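Local coordinates for protein tryptophan halogenase (Shewanella frigidimarina, PDB 2PYX) that probably binds FAD and acts as a flavin-dependent halogenase of the tryptophan halogenase family, at residues 25-30 with 43-48; 83-88 with 287-292; 122-127 with 492-497; 277-282 with 295-300. One frame throughout, in Å; residues are numbered along the deposited sequence. Where two conformers were deposited one is given.

Contact 1 (25-30 with 43-48); sequences LLAAEH and LNITLI
L26 O accepts from H30 N at 3.1 Å within helix 16-31, and L43 CD1 packs beside the same L26 O in van der Waals contact, 4.0 Å away. This oxygen also lies in plane at the edge of the H30 imidazole. Between the segments the contact is wholly apolar. L43 reaches the helix from the residue before strand 44-49, and its CD1 approaches H30 obliquely, 3.8 Å from H30 CB and equally near H30 CD2. With CG1 anti to the carbonyl carbon (chi1 -56°) and the chain extended beyond it, I45 sends CD1 straight at the helix. There I45 CD1 sits 3.7 Å from A27 N and makes a second contact with A27 CB at 3.9 Å. L26 CB meets the same methyl, which thus rests against two consecutive helix residues. The imidazole of H30 is held at both nitrogens, NE2 by the carbonyl of A376 and ND1 by K42, which fixes the rotation of the ring beside L43. I10 of strand 9-13 packs on L26, and I12 on I45. The side chain of I45 lies about 11 Å from G15, which with G16 belongs to the glycine-rich turn predicted to bind FAD. Strand 9-13, helix 16-31 and the parallel strand 44-49 together form the beta-alpha-beta crossover of a Rossmann-type domain.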
loop_
_atom_site.group_PDB
_atom_site.type_symbol
_atom_site.label_atom_id
_atom_site.label_comp_id
_atom_site.label_asym_id
_atom_site.label_seq_id
_atom_site.Cartn_x
_atom_site.Cartn_y
_atom_site.Cartn_z
ATOM N N LEU A 25 -0.961 6.871 -15.807
ATOM C CA LEU A 25 -0.539 8.127 -15.184
ATOM C C LEU A 25 0.325 8.972 -16.149
ATOM O O LEU A 25 0.171 10.174 -16.230
ATOM C CB LEU A 25 0.160 7.891 -13.853
ATOM C CG LEU A 25 -0.769 7.450 -12.724
ATOM C CD1 LEU A 25 0.104 7.081 -11.525
ATOM C CD2 LEU A 25 -1.781 8.522 -12.361
ATOM N N LEU A 26 1.233 8.326 -16.871
ATOM C CA LEU A 26 2.040 9.047 -17.850
ATOM C C LEU A 26 1.169 9.655 -18.965
ATOM O O LEU A 26 1.326 10.823 -19.289
ATOM C CB LEU A 26 3.077 8.121 -18.507
ATOM C CG LEU A 26 4.259 7.765 -17.607
ATOM C CD1 LEU A 26 5.109 6.703 -18.305
ATOM C CD2 LEU A 26 5.110 8.967 -17.256
ATOM N N ALA A 27 0.282 8.840 -19.548
ATOM C CA ALA A 27 -0.536 9.308 -20.666
ATOM C C ALA A 27 -1.460 10.419 -20.209
ATOM O O ALA A 27 -1.619 11.427 -20.890
ATOM C CB ALA A 27 -1.353 8.148 -21.251
ATOM N N ALA A 28 -2.082 10.248 -19.047
ATOM C CA ALA A 28 -3.031 11.246 -18.575
ATOM C C ALA A 28 -2.325 12.586 -18.307
ATOM O O ALA A 28 -2.859 13.678 -18.607
ATOM C CB ALA A 28 -3.769 10.758 -17.338
ATOM N N GLU A 29 -1.132 12.534 -17.726
ATOM C CA GLU A 29 -0.413 13.759 -17.368
ATOM C C GLU A 29 0.083 14.523 -18.592
ATOM O O GLU A 29 0.040 15.745 -18.579
ATOM C CB GLU A 29 0.747 13.466 -16.401
ATOM C CG GLU A 29 1.609 14.636 -16.043
ATOM C CD GLU A 29 0.905 15.710 -15.238
ATOM O OE1 GLU A 29 -0.280 15.571 -14.861
ATOM O OE2 GLU A 29 1.557 16.741 -14.986
ATOM N N HIS A 30 0.553 13.807 -19.617
ATOM C CA HIS A 30 1.220 14.478 -20.747
ATOM C C HIS A 30 0.428 14.567 -22.047
ATOM O O HIS A 30 0.666 15.471 -22.845
ATOM C CB HIS A 30 2.566 13.807 -21.017
ATOM C CG HIS A 30 3.530 14.044 -19.900
ATOM N ND1 HIS A 30 4.218 15.227 -19.758
ATOM C CD2 HIS A 30 3.807 13.301 -18.805
ATOM C CE1 HIS A 30 4.923 15.179 -18.640
ATOM N NE2 HIS A 30 4.670 14.035 -18.025
ATOM N N LEU A 43 3.984 12.065 -25.644
ATOM C CA LEU A 43 4.638 10.817 -25.351
ATOM C C LEU A 43 4.082 9.698 -26.213
ATOM O O LEU A 43 2.860 9.584 -26.390
ATOM C CB LEU A 43 4.428 10.376 -23.892
ATOM C CG LEU A 43 4.921 11.352 -22.825
ATOM C CD1 LEU A 43 4.708 10.725 -21.465
ATOM C CD2 LEU A 43 6.368 11.731 -23.029
ATOM N N ASN A 44 4.990 8.857 -26.669
ATOM C CA ASN A 44 4.647 7.635 -27.379
ATOM C C ASN A 44 4.962 6.495 -26.431
ATOM O O ASN A 44 6.127 6.145 -26.214
ATOM C CB ASN A 44 5.442 7.503 -28.684
ATOM C CG ASN A 44 5.027 6.278 -29.503
ATOM O OD1 ASN A 44 3.886 5.838 -29.439
ATOM N ND2 ASN A 44 5.975 5.721 -30.262
ATOM N N ILE A 45 3.912 5.953 -25.823
ATOM C CA ILE A 45 4.053 4.952 -24.777
ATOM C C ILE A 45 3.666 3.566 -25.310
ATOM O O ILE A 45 2.573 3.394 -25.849
ATOM C CB ILE A 45 3.151 5.300 -23.587
ATOM C CG1 ILE A 45 3.425 6.700 -23.037
ATOM C CG2 ILE A 45 3.297 4.233 -22.487
ATOM C CD1 ILE A 45 2.274 7.203 -22.227
ATOM N N THR A 46 4.580 2.611 -25.192
ATOM C CA THR A 46 4.361 1.229 -25.571
ATOM C C THR A 46 4.583 0.342 -24.347
ATOM O O THR A 46 5.596 0.473 -23.650
ATOM C CB THR A 46 5.331 0.814 -26.698
ATOM O OG1 THR A 46 5.150 1.664 -27.848
ATOM C CG2 THR A 46 5.142 -0.669 -27.093
ATOM N N LEU A 47 3.666 -0.587 -24.123
ATOM C CA LEU A 47 3.746 -1.550 -23.064
ATOM C C LEU A 47 3.898 -2.933 -23.668
ATOM O O LEU A 47 3.028 -3.356 -24.445
ATOM C CB LEU A 47 2.543 -1.461 -22.110
ATOM C CG LEU A 47 2.647 -2.287 -20.804
ATOM C CD1 LEU A 47 1.835 -1.643 -19.702
ATOM C CD2 LEU A 47 2.155 -3.700 -21.000
ATOM N N ILE A 48 4.985 -3.622 -23.324
ATOM C CA ILE A 48 5.262 -4.989 -23.803
ATOM C C ILE A 48 4.959 -5.910 -22.633
ATOM O O ILE A 48 5.617 -5.850 -21.585
ATOM C CB ILE A 48 6.724 -5.177 -24.249
ATOM C CG1 ILE A 48 7.091 -4.185 -25.351
ATOM C CG2 ILE A 48 6.922 -6.647 -24.714
ATOM C CD1 ILE A 48 8.572 -4.101 -25.665
#

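Contact 2 (83-88 with 287-292); sequences QCDASF and IGLPTR
The carboxylate of D85 is set against P290 and T291, its OD1 close to P290 CD and its OD2 turned to the hydroxyl of T291. A second flat group, the guanidinium of R292, carries L289 CD1 over one face, offset toward the rim. P290 and T291 form the tight turn of the beta hairpin between strands 282-288 and 292-299, closed by L289 N bonded to R292 O at 2.9 Å. Against this turn lies the link from helix 77-83 to strand 87-95, the strand that carries K89, the predicted active-site lysine. T291 OG1 donates to D85 OD2, but at 2.5 Å the bond is very short and D85 was modelled in two conformers, so its exact length is doubtful. D85 adopts a left-handed backbone (phi 50°, psi 49°), and with CG anti to N (chi1 -162°) the acid reaches out to the hairpin. The proline ring slides past D85 and brings P290 CG to 3.3 Å from A86 O. Farther along, S87 CB rests near G288 O. R292 is anchored through NH1 to the carbonyl of V58, and its NE lies 5.0 Å from D85 OD2, which may give a weak attraction without contact. Buried between the two segments, D85 O has no hydrogen-bonding partner in the model; P290 CD (3.2 Å) and L289 CD2 (3.5 Å) lie against it.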
loop_
_atom_site.group_PDB
_atom_site.type_symbol
_atom_site.label_atom_id
_atom_site.label_comp_id
_atom_site.label_asym_id
_atom_site.label_seq_id
_atom_site.Cartn_x
_atom_site.Cartn_y
_atom_site.Cartn_z
ATOM N N GLN A 83 -16.246 -3.508 -11.732
ATOM C CA GLN A 83 -15.406 -4.379 -12.566
ATOM C C GLN A 83 -14.242 -5.055 -11.830
ATOM O O GLN A 83 -13.694 -6.060 -12.296
ATOM C CB GLN A 83 -14.927 -3.600 -13.788
ATOM C CG GLN A 83 -16.102 -3.241 -14.697
ATOM C CD GLN A 83 -15.727 -2.271 -15.803
ATOM O OE1 GLN A 83 -14.629 -2.334 -16.350
ATOM N NE2 GLN A 83 -16.644 -1.359 -16.129
ATOM N N CYS A 84 -13.845 -4.500 -10.682
ATOM C CA CYS A 84 -12.653 -4.981 -9.987
ATOM C C CYS A 84 -12.960 -5.696 -8.674
ATOM O O CYS A 84 -12.047 -5.906 -7.856
ATOM C CB CYS A 84 -11.687 -3.809 -9.751
ATOM S SG CYS A 84 -11.237 -3.027 -11.310
ATOM N N ASP A 85 -14.229 -6.040 -8.468
ATOM C CA ASP A 85 -14.678 -6.701 -7.243
ATOM C C ASP A 85 -14.178 -5.943 -6.019
ATOM O O ASP A 85 -13.626 -6.522 -5.102
ATOM C CB ASP A 85 -14.202 -8.165 -7.223
ATOM C CG ASP A 85 -14.973 -9.035 -6.230
ATOM O OD1 ASP A 85 -16.016 -8.593 -5.712
ATOM O OD2 ASP A 85 -14.535 -10.176 -5.987
ATOM N N ALA A 86 -14.389 -4.643 -6.013
ATOM C CA ALA A 86 -13.814 -3.799 -4.967
ATOM C C ALA A 86 -14.769 -3.535 -3.802
ATOM O O ALA A 86 -15.996 -3.566 -3.949
ATOM C CB ALA A 86 -13.382 -2.485 -5.553
ATOM N N SER A 87 -14.174 -3.321 -2.632
ATOM C CA SER A 87 -14.879 -2.796 -1.470
ATOM C C SER A 87 -14.037 -1.654 -0.885
ATOM O O SER A 87 -12.879 -1.426 -1.291
ATOM C CB SER A 87 -15.131 -3.887 -0.423
ATOM O OG SER A 87 -15.990 -3.427 0.610
ATOM N N PHE A 88 -14.607 -0.912 0.071
ATOM C CA PHE A 88 -13.938 0.232 0.683
ATOM C C PHE A 88 -13.088 -0.211 1.831
ATOM O O PHE A 88 -13.548 -0.954 2.684
ATOM C CB PHE A 88 -14.974 1.251 1.176
ATOM C CG PHE A 88 -15.929 1.666 0.107
ATOM C CD1 PHE A 88 -15.532 2.526 -0.901
ATOM C CD2 PHE A 88 -17.203 1.150 0.078
ATOM C CE1 PHE A 88 -16.429 2.870 -1.904
ATOM C CE2 PHE A 88 -18.085 1.482 -0.932
ATOM C CZ PHE A 88 -17.695 2.335 -1.911
ATOM N N ILE A 287 -8.681 -9.873 3.891
ATOM C CA ILE A 287 -9.129 -8.773 3.006
ATOM C C ILE A 287 -10.521 -9.158 2.522
ATOM O O ILE A 287 -10.678 -10.162 1.826
ATOM C CB ILE A 287 -8.167 -8.613 1.805
ATOM C CG1 ILE A 287 -6.894 -7.882 2.279
ATOM C CG2 ILE A 287 -8.782 -7.827 0.656
ATOM C CD1 ILE A 287 -5.796 -7.825 1.263
ATOM N N GLY A 288 -11.506 -8.329 2.839
ATOM C CA GLY A 288 -12.903 -8.591 2.479
ATOM C C GLY A 288 -13.280 -7.911 1.175
ATOM O O GLY A 288 -13.248 -6.667 1.073
ATOM N N LEU A 289 -13.577 -8.735 0.162
ATOM C CA LEU A 289 -14.161 -8.299 -1.118
ATOM C C LEU A 289 -15.670 -8.603 -1.057
ATOM O O LEU A 289 -16.131 -9.234 -0.132
ATOM C CB LEU A 289 -13.528 -9.015 -2.330
ATOM C CG LEU A 289 -11.995 -8.964 -2.451
ATOM C CD1 LEU A 289 -11.534 -9.713 -3.678
ATOM C CD2 LEU A 289 -11.471 -7.560 -2.502
ATOM N N PRO A 290 -16.435 -8.069 -2.003
ATOM C CA PRO A 290 -17.865 -8.364 -1.953
ATOM C C PRO A 290 -18.197 -9.851 -2.075
ATOM O O PRO A 290 -19.120 -10.303 -1.425
ATOM C CB PRO A 290 -18.414 -7.593 -3.155
ATOM C CG PRO A 290 -17.429 -6.522 -3.422
ATOM C CD PRO A 290 -16.094 -7.124 -3.076
ATOM N N THR A 291 -17.447 -10.569 -2.910
ATOM C CA THR A 291 -17.752 -11.952 -3.273
ATOM C C THR A 291 -17.101 -12.975 -2.327
ATOM O O THR A 291 -17.557 -14.102 -2.224
ATOM C CB THR A 291 -17.306 -12.235 -4.728
ATOM O OG1 THR A 291 -15.912 -11.917 -4.892
ATOM C CG2 THR A 291 -18.103 -11.364 -5.718
ATOM N N ARG A 292 -16.035 -12.581 -1.633
ATOM C CA ARG A 292 -15.254 -13.533 -0.837
ATOM C C ARG A 292 -14.177 -12.776 -0.089
ATOM O O ARG A 292 -14.049 -11.584 -0.288
ATOM C CB ARG A 292 -14.548 -14.522 -1.742
ATOM C CG ARG A 292 -13.676 -13.844 -2.779
ATOM C CD ARG A 292 -12.991 -14.826 -3.694
ATOM N NE ARG A 292 -11.984 -14.161 -4.520
ATOM C CZ ARG A 292 -10.779 -13.760 -4.096
ATOM N NH1 ARG A 292 -10.386 -13.949 -2.838
ATOM N NH2 ARG A 292 -9.957 -13.155 -4.944
#

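Contact 3 (122-127 with 492-497); sequences LDLCPY and RLFNDN
L124 and L493 mark the closest approach of the two backbones, their CA atoms 8.1 Å apart, where the loop entering helix 125-128 lies against helix 484-507. The gap is bridged mainly by side chains. With CG anti to the carbonyl carbon (chi1 -71°), F494 leans across from the long helix and slides past L124: its CE1 lies 3.9 Å from L124 CD1, while L124 CD2 stands over one ring face, toward the rim. The far end of the ring runs into the backbone of the short helix, F494 CZ meeting Y127 C edge-on at 3.9 Å. Y127 CB adds a contact at CE2 of the same ring. One residue earlier, L493 crosses L124 obliquely and sets CD1 4.0 Å from L122 CB, with L124 CD2 just as near. Replacing F494 with alanine is likely to open a gap between the two helices and leave L124 CD1 and the backbone at Y127 without their apolar cover. The loop bearing L122 and L124 is shaped by D123, whose OD1 caps the short helix by accepting from C125 N at 3.0 Å. D123 OD2 in turn bonds to Q466 of helix 462-471. Away from the annotated sites, further contacts surround this one: Y127 also touches M486 and A490 of helix 484-507, while L124 and F494 reach V141 and A140 of helix 137-141.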
loop_
_atom_site.group_PDB
_atom_site.type_symbol
_atom_site.label_atom_id
_atom_site.label_comp_id
_atom_site.label_asym_id
_atom_site.label_seq_id
_atom_site.Cartn_x
_atom_site.Cartn_y
_atom_site.Cartn_z
ATOM N N LEU A 122 -4.083 21.823 15.555
ATOM C CA LEU A 122 -3.393 21.357 16.753
ATOM C C LEU A 122 -3.201 19.847 16.647
ATOM O O LEU A 122 -4.102 19.146 16.213
ATOM C CB LEU A 122 -4.199 21.652 18.016
ATOM C CG LEU A 122 -3.551 21.328 19.370
ATOM C CD1 LEU A 122 -2.317 22.208 19.598
ATOM C CD2 LEU A 122 -4.535 21.482 20.481
ATOM N N ASP A 123 -2.015 19.378 16.995
ATOM C CA ASP A 123 -1.735 17.941 17.080
ATOM C C ASP A 123 -2.262 17.464 18.422
ATOM O O ASP A 123 -1.673 17.722 19.480
ATOM C CB ASP A 123 -0.227 17.686 16.929
ATOM C CG ASP A 123 0.147 16.220 17.015
ATOM O OD1 ASP A 123 -0.696 15.409 17.407
ATOM O OD2 ASP A 123 1.306 15.902 16.698
ATOM N N LEU A 124 -3.361 16.716 18.400
ATOM C CA LEU A 124 -4.029 16.289 19.623
ATOM C C LEU A 124 -3.278 15.226 20.432
ATOM O O LEU A 124 -3.573 15.013 21.610
ATOM C CB LEU A 124 -5.408 15.725 19.302
ATOM C CG LEU A 124 -6.483 16.730 18.845
ATOM C CD1 LEU A 124 -7.787 16.028 18.529
ATOM C CD2 LEU A 124 -6.700 17.772 19.945
ATOM N N CYS A 125 -2.358 14.509 19.782
ATOM C CA CYS A 125 -1.737 13.379 20.430
ATOM C C CYS A 125 -1.215 13.652 21.851
ATOM O O CYS A 125 -1.603 12.955 22.781
ATOM C CB CYS A 125 -0.692 12.773 19.487
ATOM S SG CYS A 125 0.082 11.268 20.093
ATOM N N PRO A 126 -0.334 14.651 22.042
ATOM C CA PRO A 126 0.133 14.870 23.420
ATOM C C PRO A 126 -0.966 15.287 24.411
ATOM O O PRO A 126 -0.790 15.069 25.610
ATOM C CB PRO A 126 1.181 15.982 23.279
ATOM C CG PRO A 126 0.859 16.628 22.015
ATOM C CD PRO A 126 0.352 15.551 21.105
ATOM N N TYR A 127 -2.051 15.876 23.910
ATOM C CA TYR A 127 -3.221 16.208 24.752
ATOM C C TYR A 127 -4.054 14.992 25.123
ATOM O O TYR A 127 -4.749 15.001 26.146
ATOM C CB TYR A 127 -4.061 17.314 24.057
ATOM C CG TYR A 127 -3.222 18.565 23.876
ATOM C CD1 TYR A 127 -3.131 19.538 24.881
ATOM C CD2 TYR A 127 -2.430 18.741 22.740
ATOM C CE1 TYR A 127 -2.273 20.644 24.743
ATOM C CE2 TYR A 127 -1.587 19.860 22.596
ATOM C CZ TYR A 127 -1.536 20.820 23.605
ATOM O OH TYR A 127 -0.665 21.885 23.416
ATOM N N ARG A 492 -11.958 21.286 22.985
ATOM C CA ARG A 492 -12.969 21.608 21.985
ATOM C C ARG A 492 -12.904 20.612 20.818
ATOM O O ARG A 492 -13.933 20.044 20.430
ATOM C CB ARG A 492 -12.818 23.049 21.492
ATOM C CG ARG A 492 -13.124 24.086 22.569
ATOM C CD ARG A 492 -13.288 25.487 22.000
ATOM N NE ARG A 492 -12.034 26.110 21.587
ATOM C CZ ARG A 492 -11.186 26.729 22.405
ATOM N NH1 ARG A 492 -11.415 26.798 23.708
ATOM N NH2 ARG A 492 -10.093 27.262 21.920
ATOM N N LEU A 493 -11.698 20.388 20.288
ATOM C CA LEU A 493 -11.501 19.421 19.202
ATOM C C LEU A 493 -11.900 17.972 19.606
ATOM O O LEU A 493 -12.486 17.257 18.785
ATOM C CB LEU A 493 -10.058 19.471 18.691
ATOM C CG LEU A 493 -9.622 20.789 18.031
ATOM C CD1 LEU A 493 -8.140 20.822 17.745
ATOM C CD2 LEU A 493 -10.409 21.053 16.759
ATOM N N PHE A 494 -11.587 17.532 20.824
ATOM C CA PHE A 494 -12.021 16.218 21.301
ATOM C C PHE A 494 -13.554 16.119 21.318
ATOM O O PHE A 494 -14.140 15.121 20.900
ATOM C CB PHE A 494 -11.512 15.875 22.705
ATOM C CG PHE A 494 -10.023 15.578 22.796
ATOM C CD1 PHE A 494 -9.419 14.635 21.974
ATOM C CD2 PHE A 494 -9.241 16.195 23.763
ATOM C CE1 PHE A 494 -8.050 14.352 22.084
ATOM C CE2 PHE A 494 -7.872 15.906 23.870
ATOM C CZ PHE A 494 -7.293 14.963 23.032
ATOM N N ASN A 495 -14.192 17.162 21.846
ATOM C CA ASN A 495 -15.655 17.220 21.856
ATOM C C ASN A 495 -16.248 17.152 20.463
ATOM O O ASN A 495 -17.218 16.410 20.239
ATOM C CB ASN A 495 -16.122 18.529 22.498
ATOM C CG ASN A 495 -15.843 18.600 23.968
ATOM O OD1 ASN A 495 -16.011 19.666 24.565
ATOM N ND2 ASN A 495 -15.442 17.497 24.571
ATOM N N ASP A 496 -15.672 17.910 19.542
ATOM C CA ASP A 496 -16.152 17.986 18.159
ATOM C C ASP A 496 -16.019 16.634 17.474
ATOM O O ASP A 496 -16.885 16.217 16.701
ATOM C CB ASP A 496 -15.409 19.048 17.353
ATOM C CG ASP A 496 -15.711 20.487 17.821
ATOM O OD1 ASP A 496 -16.657 20.675 18.629
ATOM O OD2 ASP A 496 -14.998 21.413 17.367
ATOM N N ASN A 497 -14.915 15.949 17.744
ATOM C CA ASN A 497 -14.728 14.607 17.186
ATOM C C ASN A 497 -15.791 13.650 17.697
ATOM O O ASN A 497 -16.342 12.835 16.933
ATOM C CB ASN A 497 -13.334 14.055 17.520
ATOM C CG ASN A 497 -13.128 12.670 16.956
ATOM O OD1 ASN A 497 -13.035 12.512 15.742
ATOM N ND2 ASN A 497 -13.093 11.664 17.824
#

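Contact 4 (277-282 with 295-300); sequences TAQPNG and VGYVYS
This is an antiparallel sheet contact at the end of a three-stranded meander: the type I turn Q279-G282, joining strands 274-279 and 282-288, folds over the end of strand 292-299. The turn is closed by Q279 N bonded to G282 O at 2.8 Å. G282 and Y299 form a non-hydrogen-bonded pair whose CA atoms are only 4.2 Å apart. Lacking a side chain, and with phi at 160°, G282 can bring its CA to 3.1 Å from V298 O in a CA-H...O contact. Just before it, N281 O accepts from S300 N at 3.3 Å, the donor nearly in line with the carbonyl bond, and takes a further CA-H...O contact from Y299 CA. The principal side chain is Y297. Its CG stands trans to the backbone N (chi1 -175°), carrying the ring against the turn so that its OH receives N281 N at 3.2 Å, with a bent N-H...O angle of 135°. Q279 CB approaches the ring obliquely, 3.6 Å from Y297 CE1, and G282 C lies at the ring edge. Y299 CB lies over one face of the same ring, offset toward the rim. A phenylalanine in place of Y297 would probably leave N281 N without its acceptor and the turn less firmly tied to the third strand. Beyond the two segments, Q279 and Y297 pack together on T312 of helix 306-317, where D306 bonds to the OH of Y299. Helix 421-425 lies by the turn, with Y422 touching N281 and S300 and W423 bonded to Q279 O.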
loop_
_atom_site.group_PDB
_atom_site.type_symbol
_atom_site.label_atom_id
_atom_site.label_comp_id
_atom_site.label_asym_id
_atom_site.label_seq_id
_atom_site.Cartn_x
_atom_site.Cartn_y
_atom_site.Cartn_z
ATOM N N THR A 277 -4.051 -10.343 11.989
ATOM C CA THR A 277 -4.144 -11.029 13.265
ATOM C C THR A 277 -2.821 -11.747 13.492
ATOM O O THR A 277 -2.456 -12.679 12.766
ATOM C CB THR A 277 -5.337 -12.041 13.292
ATOM O OG1 THR A 277 -6.546 -11.361 12.944
ATOM C CG2 THR A 277 -5.465 -12.642 14.657
ATOM N N ALA A 278 -2.122 -11.337 14.528
ATOM C CA ALA A 278 -0.819 -11.885 14.860
ATOM C C ALA A 278 -0.932 -13.347 15.263
ATOM O O ALA A 278 -1.911 -13.733 15.910
ATOM C CB ALA A 278 -0.136 -11.099 15.973
ATOM N N GLN A 279 0.085 -14.109 14.863
ATOM C CA GLN A 279 0.199 -15.548 15.100
ATOM C C GLN A 279 1.553 -15.816 15.761
ATOM O O GLN A 279 2.350 -14.862 15.941
ATOM C CB GLN A 279 0.053 -16.305 13.780
ATOM C CG GLN A 279 -1.187 -15.988 12.983
ATOM C CD GLN A 279 -2.463 -16.392 13.699
ATOM O OE1 GLN A 279 -2.524 -17.483 14.312
ATOM N NE2 GLN A 279 -3.494 -15.523 13.647
ATOM N N PRO A 280 1.843 -17.078 16.158
ATOM C CA PRO A 280 3.128 -17.335 16.812
ATOM C C PRO A 280 4.374 -16.953 16.010
ATOM O O PRO A 280 5.383 -16.610 16.644
ATOM C CB PRO A 280 3.065 -18.838 17.114
ATOM C CG PRO A 280 1.590 -19.093 17.297
ATOM C CD PRO A 280 0.940 -18.257 16.229
ATOM N N ASN A 281 4.292 -17.043 14.685
ATOM C CA ASN A 281 5.453 -16.862 13.832
ATOM C C ASN A 281 5.220 -15.930 12.657
ATOM O O ASN A 281 5.901 -16.055 11.634
ATOM C CB ASN A 281 5.984 -18.229 13.373
ATOM C CG ASN A 281 6.520 -19.016 14.523
ATOM O OD1 ASN A 281 7.516 -18.641 15.106
ATOM N ND2 ASN A 281 5.858 -20.117 14.869
ATOM N N GLY A 282 4.274 -15.013 12.816
ATOM C CA GLY A 282 3.947 -14.070 11.769
ATOM C C GLY A 282 2.564 -13.489 12.013
ATOM O O GLY A 282 2.175 -13.267 13.150
ATOM N N VAL A 295 -7.192 -14.414 2.283
ATOM C CA VAL A 295 -6.541 -14.645 3.579
ATOM C C VAL A 295 -5.124 -15.166 3.323
ATOM O O VAL A 295 -4.909 -15.947 2.409
ATOM C CB VAL A 295 -7.346 -15.642 4.462
ATOM C CG1 VAL A 295 -6.628 -15.961 5.747
ATOM C CG2 VAL A 295 -8.701 -15.069 4.795
ATOM N N GLY A 296 -4.142 -14.714 4.125
ATOM C CA GLY A 296 -2.806 -15.252 4.007
ATOM C C GLY A 296 -2.027 -15.168 5.286
ATOM O O GLY A 296 -2.179 -14.207 6.030
ATOM N N TYR A 297 -1.180 -16.172 5.529
ATOM C CA TYR A 297 -0.313 -16.178 6.673
ATOM C C TYR A 297 1.093 -15.801 6.165
ATOM O O TYR A 297 1.679 -16.484 5.323
ATOM C CB TYR A 297 -0.251 -17.578 7.289
ATOM C CG TYR A 297 0.538 -17.729 8.566
ATOM C CD1 TYR A 297 0.899 -16.637 9.349
ATOM C CD2 TYR A 297 0.908 -18.988 9.020
ATOM C CE1 TYR A 297 1.635 -16.825 10.566
ATOM C CE2 TYR A 297 1.633 -19.155 10.184
ATOM C CZ TYR A 297 1.974 -18.093 10.980
ATOM O OH TYR A 297 2.657 -18.213 12.141
ATOM N N VAL A 298 1.583 -14.650 6.654
ATOM C CA VAL A 298 2.949 -14.180 6.452
ATOM C C VAL A 298 3.755 -14.691 7.619
ATOM O O VAL A 298 3.418 -14.412 8.763
ATOM C CB VAL A 298 2.950 -12.641 6.454
ATOM C CG1 VAL A 298 4.371 -12.098 6.508
ATOM C CG2 VAL A 298 2.177 -12.119 5.277
ATOM N N TYR A 299 4.852 -15.375 7.330
ATOM C CA TYR A 299 5.615 -16.005 8.401
ATOM C C TYR A 299 7.112 -16.156 8.062
ATOM O O TYR A 299 7.532 -15.946 6.925
ATOM C CB TYR A 299 4.999 -17.364 8.787
ATOM C CG TYR A 299 5.013 -18.419 7.737
ATOM C CD1 TYR A 299 3.991 -18.510 6.830
ATOM C CD2 TYR A 299 6.042 -19.366 7.666
ATOM C CE1 TYR A 299 3.989 -19.469 5.836
ATOM C CE2 TYR A 299 6.045 -20.341 6.670
ATOM C CZ TYR A 299 4.983 -20.421 5.778
ATOM O OH TYR A 299 4.984 -21.380 4.773
ATOM N N SER A 300 7.880 -16.518 9.076
ATOM C CA SER A 300 9.355 -16.680 8.943
ATOM C C SER A 300 9.714 -18.143 8.894
ATOM O O SER A 300 9.467 -18.849 9.872
ATOM C CB SER A 300 10.018 -16.057 10.136
ATOM O OG SER A 300 11.397 -16.351 10.177
#

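From the N terminus, contact 1 closes first, a short loop that completes the beta-alpha-beta unit of the predicted FAD-binding domain before any other contact opens. Contact 2 then opens at 83-88 and closes at 287-292, tying the start of strand 87-95 to a hairpin of the same large sheet. Contact 3 opens within that span, at 122-127, and closes only at 492-497, so contacts 2 and 3 cross; it fastens the C-terminal helical part to an early loop. Contact 4, a short local closure, falls wholly within the span of contact 3 and crosses contact 2, since strand 282-288 runs from its turn to that hairpin. Contacts 1 and 4 lie on opposite sides of the chain's centre.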